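Local coordinates for protein Phthiocerol/phenolphthiocerol synthesis polyketide synthase type I PpsC (Mycobacterium tuberculosis, PDB 5NJI) that serves in phthiocerol lipid assembly, its dehydratase domain probably removing water from beta-hydroxyacyl intermediates and here holding a dodecenoyl-CoA in its tunnel, at residues D175-L180 and Q192-L197; G203-Q208 and G237-A242; I231-L236 and G295-T300. The protein carries 1 engineered substitution. All coordinates share one frame; numbering follows the deposited sequence.

Interaction 1. Residues D175-L180 and Q192-L197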
loop_
_atom_site.group_PDB
_atom_site.type_symbol
_atom_site.label_atom_id
_atom_site.label_comp_id
_atom_site.label_asym_id
_atom_site.label_seq_id
_atom_site.Cartn_x
_atom_site.Cartn_y
_atom_site.Cartn_z
ATOM N N ASP A 175 -15.256 -14.532 -5.966
ATOM C CA ASP A 175 -16.151 -14.186 -4.869
ATOM C C ASP A 175 -15.572 -13.069 -4.015
ATOM O O ASP A 175 -16.322 -12.236 -3.496
ATOM C CB ASP A 175 -16.426 -15.405 -3.985
ATOM C CG ASP A 175 -17.392 -16.394 -4.618
ATOM O OD1 ASP A 175 -18.037 -16.043 -5.628
ATOM O OD2 ASP A 175 -17.501 -17.526 -4.097
ATOM N N LEU A 176 -14.247 -13.062 -3.813
ATOM C CA LEU A 176 -13.626 -11.965 -3.071
ATOM C C LEU A 176 -13.815 -10.639 -3.799
ATOM O O LEU A 176 -14.245 -9.647 -3.207
ATOM C CB LEU A 176 -12.141 -12.253 -2.832
ATOM C CG LEU A 176 -11.328 -11.098 -2.227
ATOM C CD1 LEU A 176 -11.775 -10.737 -0.813
ATOM C CD2 LEU A 176 -9.833 -11.405 -2.252
ATOM N N TYR A 177 -13.507 -10.596 -5.090
ATOM C CA TYR A 177 -13.662 -9.343 -5.814
ATOM C C TYR A 177 -15.123 -8.912 -5.881
ATOM O O TYR A 177 -15.415 -7.723 -5.773
ATOM C CB TYR A 177 -13.026 -9.470 -7.198
ATOM C CG TYR A 177 -11.507 -9.506 -7.093
ATOM C CD1 TYR A 177 -10.806 -8.400 -6.605
ATOM C CD2 TYR A 177 -10.777 -10.637 -7.451
ATOM C CE1 TYR A 177 -9.434 -8.422 -6.477
ATOM C CE2 TYR A 177 -9.396 -10.665 -7.331
ATOM C CZ TYR A 177 -8.732 -9.559 -6.821
ATOM O OH TYR A 177 -7.364 -9.597 -6.706
ATOM N N GLN A 178 -16.055 -9.861 -5.997
ATOM C CA GLN A 178 -17.473 -9.504 -5.952
ATOM C C GLN A 178 -17.843 -8.875 -4.613
ATOM O O GLN A 178 -18.567 -7.875 -4.568
ATOM C CB GLN A 178 -18.340 -10.739 -6.202
ATOM C CG GLN A 178 -18.560 -11.058 -7.663
ATOM C CD GLN A 178 -19.635 -12.101 -7.866
ATOM O OE1 GLN A 178 -20.827 -11.789 -7.859
ATOM N NE2 GLN A 178 -19.221 -13.351 -8.038
ATOM N N ARG A 179 -17.382 -9.465 -3.503
ATOM C CA ARG A 179 -17.663 -8.896 -2.186
ATOM C C ARG A 179 -17.116 -7.478 -2.086
ATOM O O ARG A 179 -17.805 -6.562 -1.619
ATOM C CB ARG A 179 -17.077 -9.775 -1.079
ATOM C CG ARG A 179 -18.022 -10.868 -0.583
ATOM C CD ARG A 179 -17.615 -11.404 0.791
ATOM N NE ARG A 179 -16.192 -11.703 0.884
ATOM C CZ ARG A 179 -15.618 -12.807 0.416
ATOM N NH1 ARG A 179 -16.344 -13.739 -0.190
ATOM N NH2 ARG A 179 -14.308 -12.978 0.555
ATOM N N LEU A 180 -15.880 -7.272 -2.549
ATOM C CA LEU A 180 -15.283 -5.942 -2.508
ATOM C C LEU A 180 -16.076 -4.946 -3.352
ATOM O O LEU A 180 -16.342 -3.828 -2.902
ATOM C CB LEU A 180 -13.824 -6.019 -2.962
ATOM C CG LEU A 180 -12.866 -6.795 -2.059
ATOM C CD1 LEU A 180 -11.482 -7.018 -2.709
ATOM C CD2 LEU A 180 -12.695 -6.094 -0.735
ATOM N N GLN A 192 -6.241 -6.951 -9.982
ATOM C CA GLN A 192 -6.857 -8.259 -9.764
ATOM C C GLN A 192 -5.782 -9.344 -9.784
ATOM O O GLN A 192 -5.709 -10.204 -10.671
ATOM C CB GLN A 192 -7.940 -8.504 -10.807
ATOM C CG GLN A 192 -9.191 -7.636 -10.597
ATOM C CD GLN A 192 -10.157 -7.705 -11.769
ATOM O OE1 GLN A 192 -10.130 -8.661 -12.538
ATOM N NE2 GLN A 192 -11.000 -6.679 -11.924
ATOM N N GLY A 193 -4.946 -9.297 -8.755
ATOM C CA GLY A 193 -3.807 -10.180 -8.633
ATOM C C GLY A 193 -3.991 -11.406 -7.771
ATOM O O GLY A 193 -3.087 -12.233 -7.721
ATOM N N ILE A 194 -5.122 -11.569 -7.106
ATOM C CA ILE A 194 -5.360 -12.792 -6.349
ATOM C C ILE A 194 -5.880 -13.850 -7.316
ATOM O O ILE A 194 -6.946 -13.687 -7.918
ATOM C CB ILE A 194 -6.327 -12.539 -5.189
ATOM C CG1 ILE A 194 -5.602 -11.688 -4.134
ATOM C CG2 ILE A 194 -6.778 -13.844 -4.578
ATOM C CD1 ILE A 194 -6.404 -11.336 -2.935
ATOM N N VAL A 195 -5.122 -14.930 -7.478
ATOM C CA VAL A 195 -5.475 -15.973 -8.435
ATOM C C VAL A 195 -5.730 -17.310 -7.771
ATOM O O VAL A 195 -6.211 -18.234 -8.443
ATOM C CB VAL A 195 -4.417 -16.116 -9.550
ATOM C CG1 VAL A 195 -4.389 -14.854 -10.352
ATOM C CG2 VAL A 195 -3.039 -16.428 -8.994
ATOM N N GLY A 196 -5.449 -17.436 -6.491
ATOM C CA GLY A 196 -5.878 -18.588 -5.718
ATOM C C GLY A 196 -6.072 -18.146 -4.292
ATOM O O GLY A 196 -5.404 -17.224 -3.820
ATOM N N LEU A 197 -6.993 -18.803 -3.596
ATOM C CA LEU A 197 -7.415 -18.293 -2.308
ATOM C C LEU A 197 -7.889 -19.446 -1.441
ATOM O O LEU A 197 -8.505 -20.385 -1.945
ATOM C CB LEU A 197 -8.511 -17.240 -2.519
ATOM C CG LEU A 197 -8.958 -16.353 -1.370
ATOM C CD1 LEU A 197 -7.776 -15.593 -0.768
ATOM C CD2 LEU A 197 -9.998 -15.389 -1.885
#

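Interaction 2. Residues G203-Q208 and G237-A242. With 8Z2 (~{S}-[2-[3-[[(2~{R})-4-[[[(2~{R},3~{S},4~{R},5~{R})-5-(6-aminopurin-9-yl)-4-oxidanyl-3-phosphonooxy-oxolan-2-yl]methoxy-oxidanyl-phosphoryl]oxy-oxidanyl-phosphoryl]oxy-3,3-dimethyl-2-oxidanyl-butanoyl]amino]propanoylamino]ethyl] (~{E})-dodec-2-enethioate), chain B.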
loop_
_atom_site.group_PDB
_atom_site.type_symbol
_atom_site.label_atom_id
_atom_site.label_comp_id
_atom_site.label_asym_id
_atom_site.label_seq_id
_atom_site.Cartn_x
_atom_site.Cartn_y
_atom_site.Cartn_z
ATOM N N GLY A 203 -9.190 -18.916 10.530
ATOM C CA GLY A 203 -9.658 -17.727 9.842
ATOM C C GLY A 203 -8.589 -16.934 9.124
ATOM O O GLY A 203 -8.857 -15.798 8.710
ATOM N N VAL A 204 -7.398 -17.484 8.972
ATOM C CA VAL A 204 -6.312 -16.801 8.280
ATOM C C VAL A 204 -6.461 -17.033 6.783
ATOM O O VAL A 204 -6.766 -18.144 6.334
ATOM C CB VAL A 204 -4.954 -17.302 8.801
ATOM C CG1 VAL A 204 -3.790 -16.604 8.104
ATOM C CG2 VAL A 204 -4.863 -17.115 10.310
ATOM N N ALA A 205 -6.263 -15.976 5.997
ATOM C CA ALA A 205 -6.386 -16.070 4.552
ATOM C C ALA A 205 -5.027 -16.315 3.927
ATOM O O ALA A 205 -4.026 -15.714 4.324
ATOM C CB ALA A 205 -6.995 -14.790 3.966
ATOM N N ARG A 206 -5.001 -17.198 2.929
ATOM C CA ARG A 206 -3.793 -17.545 2.206
ATOM C C ARG A 206 -4.106 -17.432 0.720
ATOM O O ARG A 206 -5.047 -18.067 0.229
ATOM C CB ARG A 206 -3.316 -18.952 2.583
ATOM C CG ARG A 206 -3.303 -19.187 4.093
ATOM C CD ARG A 206 -2.699 -20.526 4.483
ATOM N NE ARG A 206 -1.239 -20.508 4.416
ATOM C CZ ARG A 206 -0.508 -21.023 3.428
ATOM N NH1 ARG A 206 0.814 -20.938 3.482
ATOM N NH2 ARG A 206 -1.081 -21.628 2.396
ATOM N N ALA A 207 -3.349 -16.597 0.019
ATOM C CA ALA A 207 -3.596 -16.318 -1.384
ATOM C C ALA A 207 -2.358 -16.591 -2.228
ATOM O O ALA A 207 -1.231 -16.283 -1.835
ATOM C CB ALA A 207 -4.030 -14.863 -1.589
ATOM N N GLN A 208 -2.586 -17.128 -3.415
ATOM C CA GLN A 208 -1.597 -17.116 -4.472
ATOM C C GLN A 208 -1.782 -15.824 -5.250
ATOM O O GLN A 208 -2.904 -15.521 -5.655
ATOM C CB GLN A 208 -1.789 -18.323 -5.397
ATOM C CG GLN A 208 -0.697 -18.531 -6.436
ATOM C CD GLN A 208 0.511 -19.256 -5.877
ATOM O OE1 GLN A 208 0.406 -19.998 -4.904
ATOM N NE2 GLN A 208 1.666 -19.040 -6.491
ATOM N N GLY A 237 -9.582 -9.464 2.965
ATOM C CA GLY A 237 -10.984 -9.591 2.623
ATOM C C GLY A 237 -11.507 -11.007 2.664
ATOM O O GLY A 237 -12.725 -11.198 2.601
ATOM N N ALA A 238 -10.628 -11.996 2.751
ATOM C CA ALA A 238 -11.044 -13.391 2.791
ATOM C C ALA A 238 -10.936 -13.996 4.178
ATOM O O ALA A 238 -11.247 -15.178 4.343
ATOM C CB ALA A 238 -10.222 -14.220 1.805
ATOM N N THR A 239 -10.517 -13.227 5.179
ATOM C CA THR A 239 -10.447 -13.747 6.536
ATOM C C THR A 239 -11.849 -13.986 7.097
ATOM O O THR A 239 -12.842 -13.449 6.616
ATOM C CB THR A 239 -9.706 -12.782 7.459
ATOM O OG1 THR A 239 -10.368 -11.516 7.435
ATOM C CG2 THR A 239 -8.235 -12.649 7.033
ATOM N N ARG A 240 -11.912 -14.801 8.152
ATOM C CA ARG A 240 -13.192 -15.036 8.812
ATOM C C ARG A 240 -13.809 -13.732 9.299
ATOM O O ARG A 240 -15.014 -13.512 9.143
ATOM C CB ARG A 240 -13.027 -16.012 9.975
ATOM C CG ARG A 240 -14.366 -16.390 10.625
ATOM C CD ARG A 240 -14.330 -17.770 11.264
ATOM N NE ARG A 240 -13.166 -17.953 12.124
ATOM C CZ ARG A 240 -13.021 -18.952 12.987
ATOM N NH1 ARG A 240 -13.972 -19.865 13.123
ATOM N NH2 ARG A 240 -11.922 -19.034 13.722
ATOM N N THR A 241 -13.003 -12.850 9.897
ATOM C CA THR A 241 -13.532 -11.572 10.356
ATOM C C THR A 241 -14.167 -10.806 9.204
ATOM O O THR A 241 -15.246 -10.218 9.351
ATOM C CB THR A 241 -12.411 -10.754 11.001
ATOM O OG1 THR A 241 -11.905 -11.463 12.127
ATOM C CG2 THR A 241 -12.906 -9.400 11.469
ATOM N N ALA A 242 -13.525 -10.822 8.040
ATOM C CA ALA A 242 -14.044 -10.073 6.905
ATOM C C ALA A 242 -15.327 -10.684 6.363
ATOM O O ALA A 242 -16.261 -9.959 6.011
ATOM C CB ALA A 242 -12.999 -10.001 5.796
HETATM C C2 8Z2 B . -3.128 13.648 13.047
HETATM C C4 8Z2 B . -5.432 13.787 12.650
HETATM C C5 8Z2 B . -5.349 15.096 12.663
HETATM C C6 8Z2 B . -4.207 15.699 12.880
HETATM C C8 8Z2 B . -7.383 14.630 12.323
HETATM C C10 8Z2 B . -11.538 -5.779 3.677
HETATM C C11 8Z2 B . -11.849 -6.422 4.968
HETATM C C12 8Z2 B . -13.270 -6.207 5.325
HETATM N N9 8Z2 B . -6.688 13.498 12.378
HETATM N N7 8Z2 B . -6.536 15.598 12.437
HETATM N N3 8Z2 B . -4.333 13.034 12.840
HETATM N N1 8Z2 B . -3.081 15.012 13.081
HETATM N N6 8Z2 B . -4.279 17.007 12.869
HETATM C "C1'" 8Z2 B . -6.697 11.895 12.388
HETATM C "C2'" 8Z2 B . -6.796 11.673 13.849
HETATM O "O2'" 8Z2 B . -5.783 10.682 13.958
HETATM C "C3'" 8Z2 B . -8.345 11.249 14.028
HETATM O "O3'" 8Z2 B . -8.731 11.477 15.414
HETATM C "C4'" 8Z2 B . -8.172 9.890 13.072
HETATM O "O4'" 8Z2 B . -7.514 10.591 11.917
HETATM C "C5'" 8Z2 B . -9.281 9.034 12.479
HETATM O "O5'" 8Z2 B . -10.136 9.668 11.605
HETATM P P1 8Z2 B . -10.961 10.865 11.873
HETATM O O11 8Z2 B . -9.987 11.874 11.474
HETATM O O12 8Z2 B . -11.246 11.207 13.289
HETATM O O6 8Z2 B . -12.388 10.941 10.940
HETATM P P2 8Z2 B . -12.489 11.959 9.692
HETATM O O21 8Z2 B . -11.361 13.076 9.700
HETATM O O22 8Z2 B . -13.618 12.690 9.280
HETATM O O7 8Z2 B . -12.213 10.780 8.595
HETATM C CPA 8Z2 B . -12.217 9.353 8.776
HETATM C CPB 8Z2 B . -11.885 8.805 7.362
HETATM C CP8 8Z2 B . -10.551 9.447 6.941
HETATM C CP7 8Z2 B . -11.760 7.316 7.342
HETATM C CP9 8Z2 B . -12.997 9.230 6.409
HETATM O OP3 8Z2 B . -9.633 9.053 7.881
HETATM C CP6 8Z2 B . -10.056 9.050 5.526
HETATM O OP2 8Z2 B . -10.726 9.323 4.597
HETATM N NP2 8Z2 B . -8.818 8.593 5.408
HETATM C CP5 8Z2 B . -8.152 8.235 4.176
HETATM C CP4 8Z2 B . -8.333 6.753 3.909
HETATM C CP3 8Z2 B . -7.620 6.416 2.579
HETATM O OP1 8Z2 B . -7.437 7.261 1.771
HETATM N NP1 8Z2 B . -7.249 5.175 2.377
HETATM C CP2 8Z2 B . -6.542 4.764 1.203
HETATM C CP1 8Z2 B . -7.442 4.644 0.025
HETATM S S 8Z2 B . -8.625 3.278 0.238
HETATM P P3 8Z2 B . -8.614 13.157 15.930
HETATM O O31 8Z2 B . -9.265 13.958 14.593
HETATM O O32 8Z2 B . -7.341 13.748 15.986
HETATM O O33 8Z2 B . -9.347 13.624 17.111
HETATM C CA1 8Z2 B . -7.730 2.051 0.032
HETATM C CA2 8Z2 B . -8.422 0.740 0.093
HETATM O OA1 8Z2 B . -6.559 2.008 -0.178
HETATM C CA3 8Z2 B . -7.596 -0.478 -0.047
HETATM C CA4 8Z2 B . -8.286 -1.774 0.062
HETATM C CA5 8Z2 B . -7.342 -2.945 0.160
HETATM C CA6 8Z2 B . -8.125 -4.237 0.332
HETATM C CA7 8Z2 B . -8.642 -4.395 1.781
HETATM C CA8 8Z2 B . -9.783 -5.386 1.892
HETATM C CA9 8Z2 B . -10.096 -5.846 3.342
#

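Interaction 3. Residues I231-L236 and G295-T300. With 8Z2 (~{S}-[2-[3-[[(2~{R})-4-[[[(2~{R},3~{S},4~{R},5~{R})-5-(6-aminopurin-9-yl)-4-oxidanyl-3-phosphonooxy-oxolan-2-yl]methoxy-oxidanyl-phosphoryl]oxy-oxidanyl-phosphoryl]oxy-3,3-dimethyl-2-oxidanyl-butanoyl]amino]propanoylamino]ethyl] (~{E})-dodec-2-enethioate), chain B.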
loop_
_atom_site.group_PDB
_atom_site.type_symbol
_atom_site.label_atom_id
_atom_site.label_comp_id
_atom_site.label_asym_id
_atom_site.label_seq_id
_atom_site.Cartn_x
_atom_site.Cartn_y
_atom_site.Cartn_z
ATOM N N ILE A 231 -2.525 -5.751 -3.546
ATOM C CA ILE A 231 -2.941 -7.136 -3.761
ATOM C C ILE A 231 -2.713 -7.950 -2.500
ATOM O O ILE A 231 -3.579 -8.719 -2.067
ATOM C CB ILE A 231 -2.197 -7.736 -4.974
ATOM C CG1 ILE A 231 -2.701 -7.130 -6.278
ATOM C CG2 ILE A 231 -2.357 -9.271 -5.021
ATOM C CD1 ILE A 231 -1.708 -7.293 -7.447
ATOM N N ALA A 232 -1.564 -7.762 -1.861
ATOM C CA ALA A 232 -1.326 -8.441 -0.588
ATOM C C ALA A 232 -2.390 -8.085 0.447
ATOM O O ALA A 232 -2.889 -8.962 1.155
ATOM C CB ALA A 232 0.064 -8.103 -0.058
ATOM N N LEU A 233 -2.765 -6.807 0.547
ATOM C CA LEU A 233 -3.791 -6.379 1.504
ATOM C C LEU A 233 -5.166 -6.955 1.193
ATOM O O LEU A 233 -5.963 -7.171 2.110
ATOM C CB LEU A 233 -3.894 -4.852 1.519
ATOM C CG LEU A 233 -2.647 -4.074 1.933
ATOM C CD1 LEU A 233 -2.919 -2.585 1.787
ATOM C CD2 LEU A 233 -2.247 -4.424 3.368
ATOM N N GLN A 234 -5.474 -7.182 -0.087
ATOM C CA GLN A 234 -6.770 -7.716 -0.472
ATOM C C GLN A 234 -7.041 -9.048 0.201
ATOM O O GLN A 234 -8.205 -9.415 0.380
ATOM C CB GLN A 234 -6.837 -7.895 -1.979
ATOM C CG GLN A 234 -6.882 -6.619 -2.782
ATOM C CD GLN A 234 -6.648 -6.898 -4.247
ATOM O OE1 GLN A 234 -6.787 -8.026 -4.698
ATOM N NE2 GLN A 234 -6.254 -5.871 -4.999
ATOM N N THR A 235 -5.985 -9.776 0.568
ATOM C CA THR A 235 -6.140 -11.066 1.234
ATOM C C THR A 235 -6.947 -10.934 2.514
ATOM O O THR A 235 -7.612 -11.889 2.931
ATOM C CB THR A 235 -4.768 -11.662 1.551
ATOM O OG1 THR A 235 -4.140 -10.887 2.566
ATOM C CG2 THR A 235 -3.870 -11.670 0.356
ATOM N N LEU A 236 -6.896 -9.765 3.158
ATOM C CA LEU A 236 -7.621 -9.564 4.404
ATOM C C LEU A 236 -9.119 -9.670 4.197
ATOM O O LEU A 236 -9.841 -10.000 5.143
ATOM C CB LEU A 236 -7.265 -8.207 4.999
ATOM C CG LEU A 236 -5.799 -8.088 5.407
ATOM C CD1 LEU A 236 -5.508 -6.641 5.796
ATOM C CD2 LEU A 236 -5.413 -9.044 6.547
ATOM N N GLY A 295 -5.248 -5.669 10.846
ATOM C CA GLY A 295 -4.737 -6.804 10.123
ATOM C C GLY A 295 -3.219 -6.835 10.108
ATOM O O GLY A 295 -2.528 -5.883 10.503
ATOM N N GLU A 296 -2.712 -7.950 9.607
ATOM C CA GLU A 296 -1.289 -8.205 9.452
ATOM C C GLU A 296 -1.155 -9.020 8.176
ATOM O O GLU A 296 -1.964 -9.922 7.951
ATOM C CB GLU A 296 -0.718 -8.973 10.664
ATOM C CG GLU A 296 0.793 -9.008 10.761
ATOM C CD GLU A 296 1.416 -10.120 9.938
ATOM O OE1 GLU A 296 0.720 -11.119 9.657
ATOM O OE2 GLU A 296 2.607 -9.993 9.576
ATOM N N VAL A 297 -0.186 -8.679 7.314
ATOM C CA VAL A 297 0.023 -9.419 6.066
ATOM C C VAL A 297 1.507 -9.692 5.847
ATOM O O VAL A 297 2.363 -8.853 6.142
ATOM C CB VAL A 297 -0.571 -8.701 4.833
ATOM C CG1 VAL A 297 -2.047 -8.338 5.050
ATOM C CG2 VAL A 297 0.200 -7.469 4.484
ATOM N N VAL A 298 1.806 -10.870 5.292
ATOM C CA VAL A 298 3.159 -11.239 4.883
ATOM C C VAL A 298 3.110 -11.728 3.445
ATOM O O VAL A 298 2.291 -12.593 3.108
ATOM C CB VAL A 298 3.746 -12.337 5.788
ATOM C CG1 VAL A 298 5.141 -12.749 5.320
ATOM C CG2 VAL A 298 3.768 -11.859 7.236
ATOM N N LEU A 299 3.991 -11.183 2.610
ATOM C CA LEU A 299 4.154 -11.588 1.224
ATOM C C LEU A 299 5.507 -12.252 1.059
ATOM O O LEU A 299 6.526 -11.678 1.453
ATOM C CB LEU A 299 4.067 -10.374 0.293
ATOM C CG LEU A 299 4.245 -10.594 -1.201
ATOM C CD1 LEU A 299 3.002 -11.230 -1.788
ATOM C CD2 LEU A 299 4.531 -9.242 -1.868
ATOM N N THR A 300 5.512 -13.464 0.492
ATOM C CA THR A 300 6.727 -14.248 0.294
ATOM C C THR A 300 6.960 -14.569 -1.176
ATOM O O THR A 300 6.023 -14.645 -1.973
ATOM C CB THR A 300 6.631 -15.566 1.066
ATOM O OG1 THR A 300 5.358 -16.159 0.814
ATOM C CG2 THR A 300 6.784 -15.325 2.543
HETATM C C2 8Z2 B . -3.128 13.648 13.047
HETATM C C4 8Z2 B . -5.432 13.787 12.650
HETATM C C5 8Z2 B . -5.349 15.096 12.663
HETATM C C6 8Z2 B . -4.207 15.699 12.880
HETATM C C8 8Z2 B . -7.383 14.630 12.323
HETATM C C10 8Z2 B . -11.538 -5.779 3.677
HETATM C C11 8Z2 B . -11.849 -6.422 4.968
HETATM C C12 8Z2 B . -13.270 -6.207 5.325
HETATM N N9 8Z2 B . -6.688 13.498 12.378
HETATM N N7 8Z2 B . -6.536 15.598 12.437
HETATM N N3 8Z2 B . -4.333 13.034 12.840
HETATM N N1 8Z2 B . -3.081 15.012 13.081
HETATM N N6 8Z2 B . -4.279 17.007 12.869
HETATM C "C1'" 8Z2 B . -6.697 11.895 12.388
HETATM C "C2'" 8Z2 B . -6.796 11.673 13.849
HETATM O "O2'" 8Z2 B . -5.783 10.682 13.958
HETATM C "C3'" 8Z2 B . -8.345 11.249 14.028
HETATM O "O3'" 8Z2 B . -8.731 11.477 15.414
HETATM C "C4'" 8Z2 B . -8.172 9.890 13.072
HETATM O "O4'" 8Z2 B . -7.514 10.591 11.917
HETATM C "C5'" 8Z2 B . -9.281 9.034 12.479
HETATM O "O5'" 8Z2 B . -10.136 9.668 11.605
HETATM P P1 8Z2 B . -10.961 10.865 11.873
HETATM O O11 8Z2 B . -9.987 11.874 11.474
HETATM O O12 8Z2 B . -11.246 11.207 13.289
HETATM O O6 8Z2 B . -12.388 10.941 10.940
HETATM P P2 8Z2 B . -12.489 11.959 9.692
HETATM O O21 8Z2 B . -11.361 13.076 9.700
HETATM O O22 8Z2 B . -13.618 12.690 9.280
HETATM O O7 8Z2 B . -12.213 10.780 8.595
HETATM C CPA 8Z2 B . -12.217 9.353 8.776
HETATM C CPB 8Z2 B . -11.885 8.805 7.362
HETATM C CP8 8Z2 B . -10.551 9.447 6.941
HETATM C CP7 8Z2 B . -11.760 7.316 7.342
HETATM C CP9 8Z2 B . -12.997 9.230 6.409
HETATM O OP3 8Z2 B . -9.633 9.053 7.881
HETATM C CP6 8Z2 B . -10.056 9.050 5.526
HETATM O OP2 8Z2 B . -10.726 9.323 4.597
HETATM N NP2 8Z2 B . -8.818 8.593 5.408
HETATM C CP5 8Z2 B . -8.152 8.235 4.176
HETATM C CP4 8Z2 B . -8.333 6.753 3.909
HETATM C CP3 8Z2 B . -7.620 6.416 2.579
HETATM O OP1 8Z2 B . -7.437 7.261 1.771
HETATM N NP1 8Z2 B . -7.249 5.175 2.377
HETATM C CP2 8Z2 B . -6.542 4.764 1.203
HETATM C CP1 8Z2 B . -7.442 4.644 0.025
HETATM S S 8Z2 B . -8.625 3.278 0.238
HETATM P P3 8Z2 B . -8.614 13.157 15.930
HETATM O O31 8Z2 B . -9.265 13.958 14.593
HETATM O O32 8Z2 B . -7.341 13.748 15.986
HETATM O O33 8Z2 B . -9.347 13.624 17.111
HETATM C CA1 8Z2 B . -7.730 2.051 0.032
HETATM C CA2 8Z2 B . -8.422 0.740 0.093
HETATM O OA1 8Z2 B . -6.559 2.008 -0.178
HETATM C CA3 8Z2 B . -7.596 -0.478 -0.047
HETATM C CA4 8Z2 B . -8.286 -1.774 0.062
HETATM C CA5 8Z2 B . -7.342 -2.945 0.160
HETATM C CA6 8Z2 B . -8.125 -4.237 0.332
HETATM C CA7 8Z2 B . -8.642 -4.395 1.781
HETATM C CA8 8Z2 B . -9.783 -5.386 1.892
HETATM C CA9 8Z2 B . -10.096 -5.846 3.342
#

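Interaction 1. Residues D175-L180 and Q192-L197
Y177 reaches from the helix side to the turn and strand of Q192-L197, and its path can be traced atom by atom. From CB, CG leaves beside the backbone N (chi1 -72°), which sends the ring across the gap. Over the middle of one ring face stands Q192 CG, 4.2 Å from the centroid of the Y177 ring and only 10° off its normal, a CH-pi contact made with the aliphatic part of the glutamine; Q192 NE2 is hydrogen-bonded to H187 O. Further out, Y177 CE2 has I194 O at 3.9 Å, close to the ring plane, while CZ passes 3.7 Å from Q192 CA. At the tip, I194 N donates to Y177 OH at 3.0 Å with a nearly straight N-H...O angle of 165°. G193 N is also close to that oxygen, but its angle is too poor for a bond. The hydroxyl is further hydrogen-bonded to Q234 OE1, so two partners fix the end of this buried ring.

Beside it the contact is purely apolar. L176 CD2 meets I194 CD1 at 3.5 Å, tighter than usual for two methyls, and L176 CB lies 3.9 Å from L197 CD2; the leucine crosses both partners at about a right angle.

The axes of the short segments approach to 10.4 Å, so side chains bridge the space between them. Helix 173-182 thus lies over the start of strand 194-200, which carries a classic beta bulge at V195 and G196 opposite Q208 of strand 205-209, while I194 also packs on helix 226-234.

Interaction 2. Residues G203-Q208 and G237-A242
G203 and R240 meet through the backbone: R240 N donates to G203 O at 3.3 Å with an N-H...O angle of 160°. The same oxygen is approached by T239 CB at 3.4 Å, so the start of the helix lies close against the end of the loop that leads into strand 205-209. G203 has a positive phi (92°), suited to a residue without a side chain, and its CA lies 3.8 Å from R240 CB, where a side chain would not fit.

Just inward, small groups keep the two backbones near each other. A205 CB touches A238 CB at 3.9 Å and T239 CG2 at the same separation. T239 serves both sides of this packing: with its methyl anti to the carbonyl carbon, CG2 turns to the strand, while OG1 (chi1 58°) accepts from A242 N at 3.3 Å as an N-cap bond. OG1 is also hydrogen-bonded to L236 O, just before the turn.

The outer side is looser. R240 is exposed; beyond its CB the chain bends at chi3, and NE comes no nearer to G203 than 4.2 Å from CA. R240 is thus held by its backbone N and CB, while its guanidinium makes no polar bond to the strand segment.

On the inner side, G237 N approaches CA9 of the ligand and A242 CB lies 3.8 Å from C12, the last carbon of its acyl chain. The arrangement is an N-capped helix start docked on the loop and first residues of strand 205-209, placed at the far end of the acyl tunnel of a double-hotdog dehydratase.

Interaction 3. Residues I231-L236 and G295-T300
L236 lies against V297 with its whole isobutyl end: CG and CD2 each come to 3.8 Å from V297 CG1, and CD1 is only slightly farther. The two side chains cross at about a right angle, so the valine methyl sits among three carbons of the leucine. CD2 of L236 runs on along the strand to E296 O and to the backbone of G295, whose CA is 4.3 Å away; the glycine lets the leucine lie close to the strand.

V297 uses its second methyl on the preceding turn. CG2 falls between the backbone N and the carbonyl carbon, and from there it meets L233 CD2 at 4.1 Å, although the CB of L233 is directed away from the strand. T235 adds a buried polar group that is satisfied by its own chain, in the 3-10 turn that follows the helix: its OG1 donates to A232 O at 2.7 Å, with a C=O...O angle of 176°, and T235 N bonds the same carbonyl more loosely. This leaves OG1 turned to its own backbone while V297 CG1 passes 4.1 Å from it.

A helix packed against a curved antiparallel sheet is characteristic of the hotdog fold, and here the acyl chain of the ligand runs along the helix's other side, with Q234 CA 3.8 Å from CA6 and L233 O 3.9 Å from CA7.

In the fold
All three contacts are largely buried and involve antiparallel strands of the same half of the chain, but their depth and chemistry differ. Interaction 3 lies nearest the chain centre, about 10 Å from it measured centre to centre, and is apolar across its two segments. Interactions 1 and 2 lie about 17 and 18 Å out, and each adds one hydrogen bond between its segments: a tyrosine hydroxyl in the first, a backbone carbonyl in the second, which also has an exposed arginine. Interactions 1 and 2 join through neighbouring strands 194-200 and 205-209. Q234 ties 231-236 to interaction 1, and A207 CB packs on T235 CG2 between interactions 2 and 3, which both border the acyl chain.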